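Local coordinates for protein beta-N-acetylhexosaminidase (Bacteroides fragilis, PDB 4PYS) that probably hydrolyses terminal beta-linked N-acetylhexosamine residues from glycans, as a zinc-containing member of glycoside hydrolase family 20, at residues G8-G16 and Q104-G112; Y388-W398 and R449-L457. All coordinates share one frame; numbering follows the deposited sequence.

Contact 1 (G8-G16 and Q104-G112). With FMT (formic acid), chain K.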
loop_
_atom_site.group_PDB
_atom_site.type_symbol
_atom_site.label_atom_id
_atom_site.label_comp_id
_atom_site.label_asym_id
_atom_site.label_seq_id
_atom_site.Cartn_x
_atom_site.Cartn_y
_atom_site.Cartn_z
ATOM N N GLY A 8 -8.980 22.102 -14.218
ATOM C CA GLY A 8 -10.299 22.143 -14.819
ATOM C C GLY A 8 -11.347 22.354 -13.751
ATOM O O GLY A 8 -11.600 23.479 -13.317
ATOM N N GLN A 9 -11.960 21.258 -13.324
ATOM C CA GLN A 9 -12.879 21.303 -12.201
ATOM C C GLN A 9 -12.133 21.041 -10.890
ATOM O O GLN A 9 -11.804 21.973 -10.159
ATOM C CB GLN A 9 -14.029 20.306 -12.397
ATOM C CG GLN A 9 -13.597 18.926 -12.894
ATOM C CD GLN A 9 -14.635 17.864 -12.631
ATOM O OE1 GLN A 9 -14.309 16.687 -12.494
ATOM N NE2 GLN A 9 -15.897 18.272 -12.561
ATOM N N ILE A 10 -11.853 19.776 -10.594
ATOM C CA ILE A 10 -11.326 19.418 -9.285
ATOM C C ILE A 10 -10.227 18.371 -9.340
ATOM O O ILE A 10 -10.107 17.605 -10.302
ATOM C CB ILE A 10 -12.433 18.890 -8.338
ATOM C CG1 ILE A 10 -12.827 17.474 -8.709
ATOM C CG2 ILE A 10 -13.669 19.803 -8.313
ATOM C CD1 ILE A 10 -13.413 16.735 -7.555
ATOM N N ILE A 11 -9.434 18.336 -8.280
ATOM C CA ILE A 11 -8.376 17.345 -8.137
ATOM C C ILE A 11 -8.642 16.525 -6.874
ATOM O O ILE A 11 -8.946 17.101 -5.821
ATOM C CB ILE A 11 -6.992 18.027 -7.987
ATOM C CG1 ILE A 11 -6.580 18.720 -9.290
ATOM C CG2 ILE A 11 -5.947 17.000 -7.600
ATOM C CD1 ILE A 11 -5.495 19.804 -9.099
HETATM N N MSE A 12 -8.551 15.197 -6.979
HETATM C CA MSE A 12 -8.658 14.317 -5.808
HETATM C C MSE A 12 -7.392 13.498 -5.643
HETATM O O MSE A 12 -6.856 12.968 -6.621
HETATM C CB MSE A 12 -9.866 13.376 -5.917
HETATM C CG MSE A 12 -11.164 14.115 -6.100
HETATM SE SE MSE A 12 -12.706 12.945 -5.943
HETATM C CE MSE A 12 -12.706 12.758 -4.008
ATOM N N PRO A 13 -6.880 13.397 -4.404
ATOM C CA PRO A 13 -7.372 14.021 -3.170
ATOM C C PRO A 13 -7.204 15.542 -3.211
ATOM O O PRO A 13 -6.403 16.065 -3.992
ATOM C CB PRO A 13 -6.495 13.391 -2.071
ATOM C CG PRO A 13 -5.277 12.856 -2.784
ATOM C CD PRO A 13 -5.713 12.519 -4.184
ATOM N N THR A 14 -7.970 16.233 -2.384
ATOM C CA THR A 14 -8.063 17.701 -2.427
ATOM C C THR A 14 -6.730 18.340 -2.103
ATOM O O THR A 14 -6.138 18.022 -1.065
ATOM C CB THR A 14 -9.055 18.187 -1.387
ATOM O OG1 THR A 14 -10.331 17.581 -1.634
ATOM C CG2 THR A 14 -9.199 19.716 -1.450
ATOM N N PRO A 15 -6.242 19.239 -2.983
ATOM C CA PRO A 15 -4.983 19.936 -2.672
ATOM C C PRO A 15 -5.151 20.884 -1.497
ATOM O O PRO A 15 -6.261 21.379 -1.240
ATOM C CB PRO A 15 -4.700 20.746 -3.946
ATOM C CG PRO A 15 -5.419 19.964 -5.064
ATOM C CD PRO A 15 -6.709 19.527 -4.353
ATOM N N GLY A 16 -4.049 21.154 -0.805
ATOM C CA GLY A 16 -4.077 22.025 0.353
ATOM C C GLY A 16 -4.490 23.437 0.015
ATOM O O GLY A 16 -5.240 24.064 0.769
ATOM N N GLN A 104 0.328 14.070 -11.171
ATOM C CA GLN A 104 -0.996 13.502 -10.917
ATOM C C GLN A 104 -2.052 14.611 -10.851
ATOM O O GLN A 104 -3.172 14.438 -11.318
ATOM C CB GLN A 104 -1.011 12.686 -9.616
ATOM C CG GLN A 104 -0.122 11.450 -9.621
ATOM C CD GLN A 104 -0.577 10.385 -10.614
ATOM O OE1 GLN A 104 -1.575 10.550 -11.330
ATOM N NE2 GLN A 104 0.154 9.276 -10.650
ATOM N N SER A 105 -1.702 15.756 -10.272
ATOM C CA SER A 105 -2.645 16.876 -10.260
ATOM C C SER A 105 -2.895 17.449 -11.664
ATOM O O SER A 105 -4.036 17.771 -12.007
ATOM C CB SER A 105 -2.190 17.976 -9.291
ATOM O OG SER A 105 -2.314 17.528 -7.950
ATOM N N LEU A 106 -1.841 17.579 -12.466
ATOM C CA LEU A 106 -1.992 18.082 -13.834
ATOM C C LEU A 106 -2.911 17.169 -14.644
ATOM O O LEU A 106 -3.703 17.642 -15.465
ATOM C CB LEU A 106 -0.628 18.216 -14.529
ATOM C CG LEU A 106 0.257 19.386 -14.092
ATOM C CD1 LEU A 106 1.646 19.278 -14.726
ATOM C CD2 LEU A 106 -0.393 20.714 -14.462
ATOM N N ARG A 107 -2.810 15.858 -14.420
ATOM C CA ARG A 107 -3.690 14.898 -15.099
ATOM C C ARG A 107 -5.155 15.243 -14.896
ATOM O O ARG A 107 -5.953 15.185 -15.836
ATOM C CB ARG A 107 -3.492 13.497 -14.525
ATOM C CG ARG A 107 -2.297 12.745 -15.014
ATOM C CD ARG A 107 -2.273 11.376 -14.330
ATOM N NE ARG A 107 -3.238 10.427 -14.893
ATOM C CZ ARG A 107 -3.459 9.217 -14.380
ATOM N NH1 ARG A 107 -2.798 8.834 -13.295
ATOM N NH2 ARG A 107 -4.326 8.391 -14.950
ATOM N N GLN A 108 -5.509 15.578 -13.654
ATOM C CA GLN A 108 -6.891 15.889 -13.307
ATOM C C GLN A 108 -7.274 17.334 -13.589
ATOM O O GLN A 108 -8.457 17.652 -13.686
ATOM C CB GLN A 108 -7.151 15.563 -11.834
ATOM C CG GLN A 108 -7.089 14.073 -11.561
ATOM C CD GLN A 108 -7.473 13.714 -10.143
ATOM O OE1 GLN A 108 -8.384 14.307 -9.562
ATOM N NE2 GLN A 108 -6.780 12.737 -9.579
ATOM N N TRP A 109 -6.283 18.209 -13.722
ATOM C CA TRP A 109 -6.557 19.622 -13.922
ATOM C C TRP A 109 -6.828 19.938 -15.397
ATOM O O TRP A 109 -7.525 20.896 -15.713
ATOM C CB TRP A 109 -5.400 20.471 -13.366
ATOM C CG TRP A 109 -5.735 21.928 -13.245
ATOM C CD1 TRP A 109 -5.220 22.958 -13.984
ATOM C CD2 TRP A 109 -6.659 22.518 -12.321
ATOM N NE1 TRP A 109 -5.774 24.152 -13.578
ATOM C CE2 TRP A 109 -6.666 23.905 -12.563
ATOM C CE3 TRP A 109 -7.488 22.004 -11.315
ATOM C CZ2 TRP A 109 -7.474 24.791 -11.828
ATOM C CZ3 TRP A 109 -8.285 22.880 -10.589
ATOM C CH2 TRP A 109 -8.274 24.255 -10.849
ATOM N N ASN A 110 -6.271 19.127 -16.293
ATOM C CA ASN A 110 -6.571 19.231 -17.718
ATOM C C ASN A 110 -8.084 19.139 -17.941
ATOM O O ASN A 110 -8.729 18.223 -17.419
ATOM C CB ASN A 110 -5.855 18.092 -18.454
ATOM C CG ASN A 110 -6.212 18.021 -19.926
ATOM O OD1 ASN A 110 -6.466 19.039 -20.567
ATOM N ND2 ASN A 110 -6.242 16.807 -20.469
ATOM N N THR A 111 -8.659 20.078 -18.694
ATOM C CA THR A 111 -10.114 20.093 -18.864
ATOM C C THR A 111 -10.611 18.923 -19.712
ATOM O O THR A 111 -11.729 18.433 -19.520
ATOM C CB THR A 111 -10.620 21.387 -19.512
ATOM O OG1 THR A 111 -10.359 21.351 -20.920
ATOM C CG2 THR A 111 -9.962 22.608 -18.892
ATOM N N GLY A 112 -9.785 18.485 -20.659
ATOM C CA GLY A 112 -10.188 17.443 -21.588
ATOM C C GLY A 112 -11.251 17.937 -22.559
ATOM O O GLY A 112 -11.953 17.140 -23.181
HETATM C C FMT K . -10.559 19.985 -5.625
HETATM O O1 FMT K . -11.093 20.518 -4.642
HETATM O O2 FMT K . -9.891 20.582 -6.480
HETATM O O HOH W 1 -11.100 18.985 -14.932
#

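Contact 2 (Y388-W398 and R449-L457). With FMT (formic acid), chain J.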
loop_
_atom_site.group_PDB
_atom_site.type_symbol
_atom_site.label_atom_id
_atom_site.label_comp_id
_atom_site.label_asym_id
_atom_site.label_seq_id
_atom_site.Cartn_x
_atom_site.Cartn_y
_atom_site.Cartn_z
ATOM N N TYR A 388 -12.199 1.564 9.409
ATOM C CA TYR A 388 -12.915 1.297 8.162
ATOM C C TYR A 388 -11.955 1.434 6.987
ATOM O O TYR A 388 -12.203 2.193 6.031
ATOM C CB TYR A 388 -14.049 2.313 7.989
ATOM C CG TYR A 388 -15.139 2.154 9.022
ATOM C CD1 TYR A 388 -15.941 1.018 9.038
ATOM C CD2 TYR A 388 -15.391 3.147 9.968
ATOM C CE1 TYR A 388 -16.942 0.858 9.975
ATOM C CE2 TYR A 388 -16.401 2.993 10.907
ATOM C CZ TYR A 388 -17.176 1.848 10.902
ATOM O OH TYR A 388 -18.185 1.679 11.835
ATOM N N THR A 389 -10.846 0.701 7.056
ATOM C CA THR A 389 -9.877 0.713 5.973
ATOM C C THR A 389 -9.809 -0.612 5.233
ATOM O O THR A 389 -9.074 -0.719 4.247
ATOM C CB THR A 389 -8.441 1.078 6.453
ATOM O OG1 THR A 389 -7.830 -0.049 7.114
ATOM C CG2 THR A 389 -8.466 2.293 7.389
ATOM N N TYR A 390 -10.550 -1.626 5.701
ATOM C CA TYR A 390 -10.576 -2.921 5.015
ATOM C C TYR A 390 -11.624 -2.936 3.910
ATOM O O TYR A 390 -12.800 -3.229 4.147
ATOM C CB TYR A 390 -10.824 -4.074 5.990
ATOM C CG TYR A 390 -9.567 -4.524 6.711
ATOM C CD1 TYR A 390 -8.459 -3.683 6.822
ATOM C CD2 TYR A 390 -9.488 -5.798 7.265
ATOM C CE1 TYR A 390 -7.292 -4.112 7.487
ATOM C CE2 TYR A 390 -8.342 -6.226 7.921
ATOM C CZ TYR A 390 -7.254 -5.386 8.030
ATOM O OH TYR A 390 -6.116 -5.853 8.680
ATOM N N LEU A 391 -11.184 -2.622 2.698
ATOM C CA LEU A 391 -12.089 -2.483 1.558
ATOM C C LEU A 391 -12.674 -3.810 1.099
ATOM O O LEU A 391 -13.608 -3.837 0.291
ATOM C CB LEU A 391 -11.349 -1.782 0.409
ATOM C CG LEU A 391 -10.857 -0.390 0.797
ATOM C CD1 LEU A 391 -9.789 0.094 -0.184
ATOM C CD2 LEU A 391 -12.028 0.579 0.842
ATOM N N ASN A 392 -12.128 -4.921 1.600
ATOM C CA ASN A 392 -12.761 -6.212 1.360
ATOM C C ASN A 392 -14.098 -6.359 2.094
ATOM O O ASN A 392 -14.912 -7.224 1.747
ATOM C CB ASN A 392 -11.812 -7.370 1.726
ATOM C CG ASN A 392 -11.170 -7.182 3.078
ATOM O OD1 ASN A 392 -10.399 -6.238 3.283
ATOM N ND2 ASN A 392 -11.467 -8.087 4.012
ATOM N N PHE A 393 -14.342 -5.534 3.109
ATOM C CA PHE A 393 -15.653 -5.556 3.759
ATOM C C PHE A 393 -16.614 -4.962 2.736
ATOM O O PHE A 393 -16.414 -3.830 2.285
ATOM C CB PHE A 393 -15.686 -4.675 5.016
ATOM C CG PHE A 393 -14.943 -5.249 6.205
ATOM C CD1 PHE A 393 -14.020 -6.279 6.051
ATOM C CD2 PHE A 393 -15.172 -4.740 7.480
ATOM C CE1 PHE A 393 -13.333 -6.799 7.161
ATOM C CE2 PHE A 393 -14.499 -5.251 8.592
ATOM C CZ PHE A 393 -13.577 -6.284 8.431
ATOM N N PRO A 394 -17.644 -5.717 2.352
ATOM C CA PRO A 394 -18.593 -5.206 1.355
ATOM C C PRO A 394 -19.576 -4.232 2.000
ATOM O O PRO A 394 -19.498 -4.027 3.205
ATOM C CB PRO A 394 -19.312 -6.470 0.883
ATOM C CG PRO A 394 -19.247 -7.411 2.068
ATOM C CD PRO A 394 -17.923 -7.116 2.737
ATOM N N LEU A 395 -20.464 -3.623 1.219
ATOM C CA LEU A 395 -21.461 -2.713 1.790
ATOM C C LEU A 395 -22.674 -3.457 2.349
ATOM O O LEU A 395 -23.410 -2.915 3.182
ATOM C CB LEU A 395 -21.921 -1.679 0.762
ATOM C CG LEU A 395 -21.129 -0.378 0.660
ATOM C CD1 LEU A 395 -19.752 -0.597 0.011
ATOM C CD2 LEU A 395 -21.948 0.655 -0.105
ATOM N N THR A 396 -22.890 -4.683 1.868
ATOM C CA THR A 396 -23.984 -5.540 2.337
ATOM C C THR A 396 -23.399 -6.946 2.456
ATOM O O THR A 396 -22.390 -7.235 1.823
ATOM C CB THR A 396 -25.184 -5.526 1.357
ATOM O OG1 THR A 396 -24.734 -5.848 0.034
ATOM C CG2 THR A 396 -25.851 -4.151 1.332
ATOM N N PRO A 397 -24.009 -7.816 3.282
ATOM C CA PRO A 397 -23.401 -9.125 3.566
ATOM C C PRO A 397 -23.116 -9.989 2.334
ATOM O O PRO A 397 -23.892 -10.000 1.376
ATOM C CB PRO A 397 -24.443 -9.803 4.466
ATOM C CG PRO A 397 -25.133 -8.664 5.151
ATOM C CD PRO A 397 -25.205 -7.573 4.113
ATOM N N TRP A 398 -22.004 -10.718 2.386
ATOM C CA TRP A 398 -21.566 -11.565 1.289
ATOM C C TRP A 398 -20.661 -12.650 1.843
ATOM O O TRP A 398 -19.610 -12.355 2.408
ATOM C CB TRP A 398 -20.812 -10.739 0.244
ATOM C CG TRP A 398 -20.256 -11.578 -0.863
ATOM C CD1 TRP A 398 -20.957 -12.199 -1.862
ATOM C CD2 TRP A 398 -18.882 -11.898 -1.077
ATOM N NE1 TRP A 398 -20.094 -12.874 -2.690
ATOM C CE2 TRP A 398 -18.814 -12.712 -2.224
ATOM C CE3 TRP A 398 -17.699 -11.578 -0.405
ATOM C CZ2 TRP A 398 -17.602 -13.205 -2.719
ATOM C CZ3 TRP A 398 -16.492 -12.069 -0.899
ATOM C CH2 TRP A 398 -16.456 -12.871 -2.044
ATOM N N ARG A 449 -15.188 -3.264 -4.856
ATOM C CA ARG A 449 -14.905 -3.154 -3.426
ATOM C C ARG A 449 -14.022 -1.940 -3.126
ATOM O O ARG A 449 -14.224 -1.215 -2.146
ATOM C CB ARG A 449 -14.172 -4.425 -2.956
ATOM C CG ARG A 449 -15.063 -5.648 -2.818
ATOM C CD ARG A 449 -14.240 -6.934 -2.993
ATOM N NE ARG A 449 -15.041 -8.103 -2.641
ATOM C CZ ARG A 449 -16.002 -8.609 -3.403
ATOM N NH1 ARG A 449 -16.280 -8.069 -4.587
ATOM N NH2 ARG A 449 -16.685 -9.665 -2.985
ATOM N N VAL A 450 -13.028 -1.723 -3.975
ATOM C CA VAL A 450 -12.051 -0.667 -3.744
ATOM C C VAL A 450 -12.640 0.735 -3.939
ATOM O O VAL A 450 -12.417 1.620 -3.106
ATOM C CB VAL A 450 -10.826 -0.871 -4.631
ATOM C CG1 VAL A 450 -9.880 0.326 -4.528
ATOM C CG2 VAL A 450 -10.096 -2.164 -4.217
ATOM N N PHE A 451 -13.393 0.927 -5.026
ATOM C CA PHE A 451 -13.997 2.237 -5.340
ATOM C C PHE A 451 -15.484 2.258 -5.046
ATOM O O PHE A 451 -16.188 1.312 -5.385
ATOM C CB PHE A 451 -13.804 2.552 -6.828
ATOM C CG PHE A 451 -12.385 2.883 -7.186
ATOM C CD1 PHE A 451 -11.496 1.878 -7.535
ATOM C CD2 PHE A 451 -11.939 4.198 -7.145
ATOM C CE1 PHE A 451 -10.177 2.182 -7.849
ATOM C CE2 PHE A 451 -10.624 4.509 -7.457
ATOM C CZ PHE A 451 -9.753 3.494 -7.810
ATOM N N PRO A 452 -15.999 3.379 -4.504
ATOM C CA PRO A 452 -15.309 4.649 -4.262
ATOM C C PRO A 452 -14.711 4.798 -2.871
ATOM O O PRO A 452 -14.164 5.847 -2.599
ATOM C CB PRO A 452 -16.444 5.682 -4.404
ATOM C CG PRO A 452 -17.651 4.940 -3.904
ATOM C CD PRO A 452 -17.466 3.506 -4.373
ATOM N N ARG A 453 -14.811 3.807 -1.998
ATOM C CA ARG A 453 -14.379 4.048 -0.621
ATOM C C ARG A 453 -12.893 4.374 -0.476
ATOM O O ARG A 453 -12.496 5.093 0.443
ATOM C CB ARG A 453 -14.799 2.899 0.292
ATOM C CG ARG A 453 -16.324 2.818 0.474
ATOM C CD ARG A 453 -16.746 1.552 1.225
ATOM N NE ARG A 453 -16.262 0.360 0.528
ATOM C CZ ARG A 453 -16.254 -0.864 1.040
ATOM N NH1 ARG A 453 -16.720 -1.083 2.264
ATOM N NH2 ARG A 453 -15.767 -1.875 0.323
ATOM N N ILE A 454 -12.063 3.886 -1.388
ATOM C CA ILE A 454 -10.634 4.251 -1.310
ATOM C C ILE A 454 -10.404 5.760 -1.478
ATOM O O ILE A 454 -9.396 6.307 -1.025
ATOM C CB ILE A 454 -9.776 3.463 -2.331
ATOM C CG1 ILE A 454 -8.290 3.575 -1.951
ATOM C CG2 ILE A 454 -10.029 3.945 -3.762
ATOM C CD1 ILE A 454 -7.489 2.369 -2.275
ATOM N N LEU A 455 -11.346 6.451 -2.114
ATOM C CA LEU A 455 -11.159 7.878 -2.312
ATOM C C LEU A 455 -11.252 8.608 -0.979
ATOM O O LEU A 455 -10.601 9.631 -0.779
ATOM C CB LEU A 455 -12.220 8.427 -3.280
ATOM C CG LEU A 455 -12.142 7.885 -4.706
ATOM C CD1 LEU A 455 -13.301 8.421 -5.538
ATOM C CD2 LEU A 455 -10.826 8.291 -5.337
ATOM N N ALA A 456 -12.076 8.093 -0.074
ATOM C CA ALA A 456 -12.202 8.716 1.242
ATOM C C ALA A 456 -10.931 8.469 2.038
ATOM O O ALA A 456 -10.452 9.348 2.752
ATOM C CB ALA A 456 -13.411 8.173 1.976
ATOM N N LEU A 457 -10.373 7.271 1.897
ATOM C CA LEU A 457 -9.105 6.954 2.562
ATOM C C LEU A 457 -7.972 7.809 2.008
ATOM O O LEU A 457 -7.173 8.356 2.775
ATOM C CB LEU A 457 -8.788 5.454 2.429
ATOM C CG LEU A 457 -9.788 4.572 3.182
ATOM C CD1 LEU A 457 -9.593 3.086 2.863
ATOM C CD2 LEU A 457 -9.703 4.827 4.687
HETATM C C FMT J . -20.310 -0.373 11.194
HETATM O O1 FMT J . -19.682 -0.618 12.220
HETATM O O2 FMT J . -20.902 -1.227 10.530
HETATM O O HOH W 2 -14.578 -9.168 -0.201
#

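Contact 1 (G8-G16 and Q104-G112)
The amide of Gln108 pairs with the backbone of Met12 through both of its polar atoms, and these two bonds are the main polar link. Met12 N donates to OE1 of Gln108 at 2.7 Å, nearly straight at 169° although tilted from the carbonyl plane. NE2 of Gln108 returns a bond to Met12 O at 3.0 Å, in the plane of that carbonyl but more bent (145°). Together they fix the rotation of the amide. Gln108 runs extended past CG (chi2 -174°), which carries the amide from the helix out to Met12. A water accepts from Gln9 N and donates to Gln108 O.

The apolar part rests on Ile11. Ile11 CD1 lies 3.7 Å from Trp109 CE3, the two side chains crossing at about a right angle. Ile11 CG2 makes a van der Waals contact 3.7 Å from Ser105 OG; that hydroxyl hydrogen-bonds to Tyr80 OH and Lys160 NZ instead. Trp109 NE1 bonds to Pro120 O on strand 117-126, anchoring the indole.

O2 of a formic acid, probably from the crystallisation liquor, accepts from Ile11 N at 2.9 Å. The whole is an irregular N-terminal segment laid along the last turns of helix 96-109, in the alpha/beta domain 2 of family 20.

Contact 2 (Y388-W398 and R449-L457)
In the catalytic TIM-barrel domain of family 20, this contact joins the loop following strand 381-383 and helix 386-389 to the end of helix 447-450 and the first turns of helix 453-462. Its polar centre is Arg453. Arg453 NH1 and NH2 grip the single oxygen Phe393 O end-on, each at 2.8 Å, with the oxygen in the guanidinium plane; the two nitrogens reach it from opposite faces of the carbonyl plane. Arg453 NH2 also donates to Arg449 O at 3.0 Å, so one cation ties the 388-398 loop to the end of helix 447-450. A bend at chi3 (-57°) turns the group toward these carbonyls. Leu391 CD2 and Leu395 CD1 cover opposite faces of the guanidinium, the latter 3.7 Å from Arg453 NE.

Arg449 instead runs extended from CG to NE and ends over one face of the Trp398 indole, a cation-pi contact. Arg449 CZ is 4.5 Å from the centroid of the Trp398 six-membered ring, 18° off the normal, but the planes are 80° apart: the NH2 edge points at the ring instead of stacking flat. A water accepts from Arg449 NE and donates to Asn392 O, while Arg449 NH1 is held by Trp505 O and Met445 O.

Leu391 supplies the apolar part, with CD1 3.9 Å from Ile454 CD1 and CD2 4.0 Å from Leu457 CD1. Ile454 and Leu457 also touch Ser433 of strand 428-435, whose Ala434 shares backbone bonds with Thr389 and Leu391; helix 409-415 touches Leu457, and helix 470-486 packs against Leu455 and Ala456.

In the fold
From the N terminus, contact 1 comes first: the segment before strand 17-21 meets the end of helix 96-109, closing a loop of 87 residues within the family 20 domain 2 range. Contact 2 follows in series, without nesting or crossing, and closes a shorter loop of 50 residues that includes helix 409-415 and strand 428-435 of the catalytic barrel. The centres of contact 1 and contact 2 lie about 23 Å apart, and the nearest atoms of contact 1 and contact 2 about 4 Å apart, without touching. Helix 453-462, which carries part of contact 2, also meets contact 1, where Pro13 rests on Glu459 and Trp462. Helix 470-486 touches both: Met12 of contact 1 and Ala456 of contact 2 each meet Phe473, linking the two domains.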